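PDB 5Y6H: flagellar brake protein YcgR from Escherichia coli K-12, which acts as a flagellar brake that, when bound to cyclic di-GMP, binds elements of the flagellar motor and slows it, reducing motility. Local coordinates for residues Q7-N12 / P105-F110; V19-H24 / I46-L51. All blocks are in the same frame, centred on the assembly; numbering follows the deposited sequence.

Contact 1: residues Q7-N12 / P105-F110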
# COMPACT_ATOMS: atom_id res chain seq x y z
N GLN A 7 -9.37 -4.70 17.61
CA GLN A 7 -8.46 -5.83 17.76
C GLN A 7 -7.42 -5.88 16.64
O GLN A 7 -6.27 -6.25 16.87
CB GLN A 7 -9.27 -7.12 17.80
CG GLN A 7 -8.52 -8.37 17.38
CD GLN A 7 -9.30 -9.63 17.66
OE1 GLN A 7 -8.82 -10.53 18.33
NE2 GLN A 7 -10.52 -9.69 17.14
N PHE A 8 -7.82 -5.52 15.42
CA PHE A 8 -6.99 -5.69 14.24
C PHE A 8 -6.09 -4.48 13.95
O PHE A 8 -5.57 -4.36 12.84
CB PHE A 8 -7.88 -5.98 13.03
CG PHE A 8 -8.93 -7.02 13.30
CD1 PHE A 8 -8.56 -8.33 13.58
CD2 PHE A 8 -10.27 -6.70 13.29
CE1 PHE A 8 -9.52 -9.30 13.83
CE2 PHE A 8 -11.24 -7.66 13.54
CZ PHE A 8 -10.86 -8.96 13.81
N LEU A 9 -5.89 -3.60 14.93
CA LEU A 9 -5.12 -2.38 14.75
C LEU A 9 -3.67 -2.60 15.15
O LEU A 9 -3.38 -3.08 16.25
CB LEU A 9 -5.73 -1.24 15.58
CG LEU A 9 -5.22 0.19 15.34
CD1 LEU A 9 -4.91 0.45 13.87
CD2 LEU A 9 -6.24 1.19 15.87
N LYS A 10 -2.75 -2.26 14.25
CA LYS A 10 -1.33 -2.18 14.56
C LYS A 10 -0.91 -0.72 14.63
O LYS A 10 -1.13 0.04 13.68
CB LYS A 10 -0.49 -2.92 13.52
CG LYS A 10 -1.01 -4.30 13.19
CD LYS A 10 -1.12 -5.14 14.45
CE LYS A 10 -1.12 -6.63 14.14
NZ LYS A 10 -0.44 -7.43 15.21
N GLN A 11 -0.31 -0.33 15.75
CA GLN A 11 -0.07 1.08 16.04
C GLN A 11 1.39 1.46 16.19
O GLN A 11 1.79 2.54 15.77
CB GLN A 11 -0.85 1.48 17.30
CG GLN A 11 -2.29 1.87 17.03
CD GLN A 11 -2.86 2.76 18.11
OE1 GLN A 11 -3.14 2.31 19.22
NE2 GLN A 11 -3.00 4.03 17.80
N ASN A 12 2.23 0.59 16.81
CA ASN A 12 3.61 1.04 16.92
C ASN A 12 4.39 0.70 15.64
O ASN A 12 4.00 -0.20 14.89
CB ASN A 12 4.28 0.41 18.15
CG ASN A 12 4.72 -1.03 17.94
OD1 ASN A 12 5.66 -1.31 17.20
ND2 ASN A 12 4.05 -1.95 18.63
N PRO A 105 2.74 3.78 6.97
CA PRO A 105 1.70 4.51 7.68
C PRO A 105 1.93 4.44 9.17
O PRO A 105 2.59 3.51 9.67
CB PRO A 105 0.42 3.77 7.27
CG PRO A 105 0.90 2.35 7.13
CD PRO A 105 2.28 2.46 6.50
N PRO A 106 1.42 5.41 9.93
CA PRO A 106 1.54 5.31 11.40
C PRO A 106 0.70 4.20 12.00
O PRO A 106 1.05 3.69 13.07
CB PRO A 106 1.08 6.70 11.88
CG PRO A 106 0.24 7.22 10.76
CD PRO A 106 0.85 6.69 9.50
N THR A 107 -0.40 3.81 11.35
CA THR A 107 -1.20 2.68 11.80
C THR A 107 -1.59 1.83 10.60
O THR A 107 -1.59 2.30 9.46
CB THR A 107 -2.47 3.12 12.56
OG1 THR A 107 -3.36 3.81 11.67
CG2 THR A 107 -2.12 4.03 13.74
N LEU A 108 -1.93 0.58 10.88
CA LEU A 108 -2.25 -0.40 9.85
C LEU A 108 -3.28 -1.37 10.42
O LEU A 108 -3.21 -1.74 11.60
CB LEU A 108 -0.99 -1.15 9.40
CG LEU A 108 -1.02 -2.24 8.33
CD1 LEU A 108 0.32 -2.28 7.61
CD2 LEU A 108 -1.32 -3.60 8.94
N TRP A 109 -4.25 -1.77 9.59
CA TRP A 109 -5.21 -2.80 9.96
C TRP A 109 -4.77 -4.13 9.38
O TRP A 109 -4.51 -4.23 8.18
CB TRP A 109 -6.62 -2.45 9.47
CG TRP A 109 -7.21 -1.20 10.06
CD1 TRP A 109 -7.27 0.03 9.48
CD2 TRP A 109 -7.83 -1.07 11.35
NE1 TRP A 109 -7.88 0.93 10.32
CE2 TRP A 109 -8.24 0.28 11.47
CE3 TRP A 109 -8.07 -1.95 12.40
CZ2 TRP A 109 -8.88 0.76 12.61
CZ3 TRP A 109 -8.72 -1.47 13.53
CH2 TRP A 109 -9.11 -0.13 13.63
N PHE A 110 -4.68 -5.15 10.23
CA PHE A 110 -4.44 -6.53 9.81
C PHE A 110 -5.63 -7.32 10.32
O PHE A 110 -5.62 -7.83 11.44
CB PHE A 110 -3.11 -7.08 10.35
CG PHE A 110 -2.63 -8.33 9.66
CD1 PHE A 110 -1.75 -9.19 10.29
CD2 PHE A 110 -3.06 -8.64 8.38
CE1 PHE A 110 -1.30 -10.34 9.66
CE2 PHE A 110 -2.62 -9.78 7.74
CZ PHE A 110 -1.74 -10.63 8.38
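Around K10 and L108 the backbones of 7-12 and 105-110 run antiparallel and form a short two-stranded ladder: K10 and L108 make a hydrogen-bonded pair, K10 N giving to L108 O at 2.7 Å and L108 N to K10 O at 3.0 Å, while F110 N reaches F8 O at 2.9 Å. The first of these bonds is nearly straight at both ends, with 167° at the hydrogen. Between the K10-L108 pair and the F8-F110 bond, L9 and W109 form a non-hydrogen-bonded pair whose side chains emerge on the same face of the sheet. There L9 lies over the indole: its CD1 sits 4.0 Å from the centroid of the W109 six-membered ring and only 4° off the ring normal, a CH-pi contact over the ring centre. L9 CB meets W109 CZ3 at 3.6 Å, and L9 CD2 lies near W109 CH2. With CG of W109 anti to its carbonyl carbon (chi1 -63°), the six-membered ring comes back across the neighbouring strand. An alanine in place of W109 would probably leave L9 CD1 without the ring it lies on and uncover F8 CB, which touches W109 CE3. L9 CD1 also reaches T107 CB at 3.8 Å, and beyond it Q11 CG and T107 CG2 lie next to each other, their side chains running alongside. On the K10 and L108 face, K10 CB and CG lie close to L108 O. This ladder adds the edge strand 9-10 to the antiparallel sheet of the N-terminal PilZN domain. Strand 108-111 lies between it and strand 80-86, W109 pairing through its backbone with E83, while K10 and L108 face helix 13-26 through V16, V19 and L20.

Contact 2: residues V19-H24 / I46-L51; sequences VLRDLH and ITPDKL
Helix 13-26 packs here against the end of the beta hairpin of strands 37-47 and 50-54 in the PilZN domain, and of residues 46-51 I46 is the one most buried by it. H24 and I46 reach by each other from opposing sides, with I46 CG2 3.7 Å from H24 CG. The other branch of I46, CG1, stands anti to the backbone N (chi1 -178°) and carries I46 CD1 to 4.1 Å from L20 CB. Deeper in, L20 CD1 touches L51 CD1 at 4.2 Å, the two leucines meeting nearly perpendicular. On the outer side R21 bends at chi2 (-102°) and stretches its guanidinium to the turn, where R21 NH2 packs 3.7 Å from P48 CD; R21 NH1 lies 3.9 Å from I46 O, longer than a hydrogen bond. The turn is shaped from within: D49 N gives a hydrogen bond to T47 OG1 (3.1 Å), an ST turn. L20 and L51 both also touch F84 of strand 80-86, and H24 leans on L43 while its NE2 makes a weak bond to L44 O, both in strand 37-47. On the other side of strand 50-54 from strand 37-47, L51 pairs through its backbone with T102 of strand 97-102.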
# COMPACT_ATOMS: atom_id res chain seq x y z
N VAL A 19 4.12 -6.36 9.50
CA VAL A 19 3.08 -6.79 8.57
C VAL A 19 3.48 -6.47 7.14
O VAL A 19 3.25 -7.27 6.22
CB VAL A 19 1.73 -6.13 8.93
CG1 VAL A 19 0.67 -6.47 7.88
CG2 VAL A 19 1.27 -6.58 10.31
N LEU A 20 4.08 -5.30 6.92
CA LEU A 20 4.49 -4.91 5.57
C LEU A 20 5.57 -5.84 5.03
O LEU A 20 5.59 -6.15 3.84
CB LEU A 20 4.98 -3.46 5.58
CG LEU A 20 3.91 -2.40 5.87
CD1 LEU A 20 4.55 -1.03 6.01
CD2 LEU A 20 2.83 -2.39 4.79
N ARG A 21 6.48 -6.30 5.90
CA ARG A 21 7.48 -7.27 5.48
C ARG A 21 6.83 -8.56 5.01
O ARG A 21 7.24 -9.14 3.99
CB ARG A 21 8.46 -7.56 6.62
CG ARG A 21 9.23 -6.34 7.13
CD ARG A 21 10.64 -6.31 6.60
NE ARG A 21 11.47 -5.35 7.32
CZ ARG A 21 12.50 -4.70 6.78
NH1 ARG A 21 12.82 -4.93 5.51
NH2 ARG A 21 13.21 -3.84 7.50
N ASP A 22 5.82 -9.04 5.74
CA ASP A 22 5.10 -10.24 5.33
C ASP A 22 4.35 -10.01 4.02
O ASP A 22 4.30 -10.91 3.16
CB ASP A 22 4.11 -10.67 6.42
CG ASP A 22 4.78 -11.46 7.54
OD1 ASP A 22 5.97 -11.80 7.42
OD2 ASP A 22 4.09 -11.73 8.55
N LEU A 23 3.77 -8.82 3.85
CA LEU A 23 3.05 -8.49 2.62
C LEU A 23 3.98 -8.49 1.42
O LEU A 23 3.63 -9.00 0.35
CB LEU A 23 2.37 -7.13 2.78
CG LEU A 23 1.43 -6.67 1.67
CD1 LEU A 23 0.32 -7.70 1.42
CD2 LEU A 23 0.84 -5.31 2.02
N HIS A 24 5.16 -7.88 1.57
CA HIS A 24 6.14 -7.89 0.49
C HIS A 24 6.52 -9.31 0.08
O HIS A 24 6.61 -9.62 -1.11
CB HIS A 24 7.38 -7.10 0.92
CG HIS A 24 8.52 -7.22 -0.03
ND1 HIS A 24 9.68 -7.89 0.28
CD2 HIS A 24 8.69 -6.74 -1.29
CE1 HIS A 24 10.52 -7.83 -0.74
NE2 HIS A 24 9.94 -7.14 -1.70
N ILE A 46 10.44 -2.83 0.16
CA ILE A 46 10.13 -2.35 1.50
C ILE A 46 11.43 -2.09 2.26
O ILE A 46 12.36 -2.90 2.21
CB ILE A 46 9.22 -3.33 2.27
CG1 ILE A 46 8.87 -2.79 3.65
CG2 ILE A 46 9.85 -4.73 2.35
CD1 ILE A 46 7.98 -1.55 3.62
N THR A 47 11.50 -0.93 2.93
CA THR A 47 12.55 -0.61 3.89
C THR A 47 11.87 0.02 5.10
O THR A 47 10.67 0.33 5.03
CB THR A 47 13.60 0.35 3.31
OG1 THR A 47 13.10 1.69 3.35
CG2 THR A 47 13.96 -0.03 1.87
N PRO A 48 12.56 0.22 6.23
CA PRO A 48 11.92 0.92 7.35
C PRO A 48 11.44 2.32 7.01
O PRO A 48 10.60 2.86 7.73
CB PRO A 48 13.03 0.96 8.42
CG PRO A 48 13.86 -0.23 8.11
CD PRO A 48 13.88 -0.32 6.61
N ASP A 49 11.93 2.91 5.92
CA ASP A 49 11.60 4.29 5.58
C ASP A 49 10.80 4.45 4.30
O ASP A 49 10.37 5.58 4.01
CB ASP A 49 12.88 5.12 5.48
CG ASP A 49 13.59 5.28 6.81
OD1 ASP A 49 14.83 5.34 6.82
OD2 ASP A 49 12.89 5.34 7.85
N LYS A 50 10.56 3.39 3.53
CA LYS A 50 9.91 3.60 2.24
C LYS A 50 9.19 2.34 1.77
O LYS A 50 9.59 1.21 2.08
CB LYS A 50 10.93 4.05 1.18
CG LYS A 50 11.45 2.95 0.28
CD LYS A 50 12.41 3.50 -0.77
CE LYS A 50 13.57 2.55 -1.00
NZ LYS A 50 14.44 3.00 -2.13
N LEU A 51 8.11 2.56 1.02
CA LEU A 51 7.40 1.54 0.26
C LEU A 51 7.49 1.89 -1.21
O LEU A 51 7.26 3.04 -1.59
CB LEU A 51 5.92 1.44 0.66
CG LEU A 51 5.44 0.85 1.98
CD1 LEU A 51 5.91 1.68 3.16
CD2 LEU A 51 3.91 0.76 1.97

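From the N terminus the chain runs through strand 9-10 straight into helix 13-26, so each contact takes its first segment from this opening stretch. Contact 2 closes the shorter loop, bringing the helix to the turn between strands 37-47 and 50-54; contact 1 closes the long one, where strand 108-111 returns to pair with strand 9-10, and contact 2 is nested inside it. Their centres lie about 14 Å apart, yet they touch: L108 CD2 packs on V19 CG1 at 3.7 Å, and F110 also meets V19. The helix thus joins the first and last strands of the chain to strands 37-47 and 50-54 of the same antiparallel sheet.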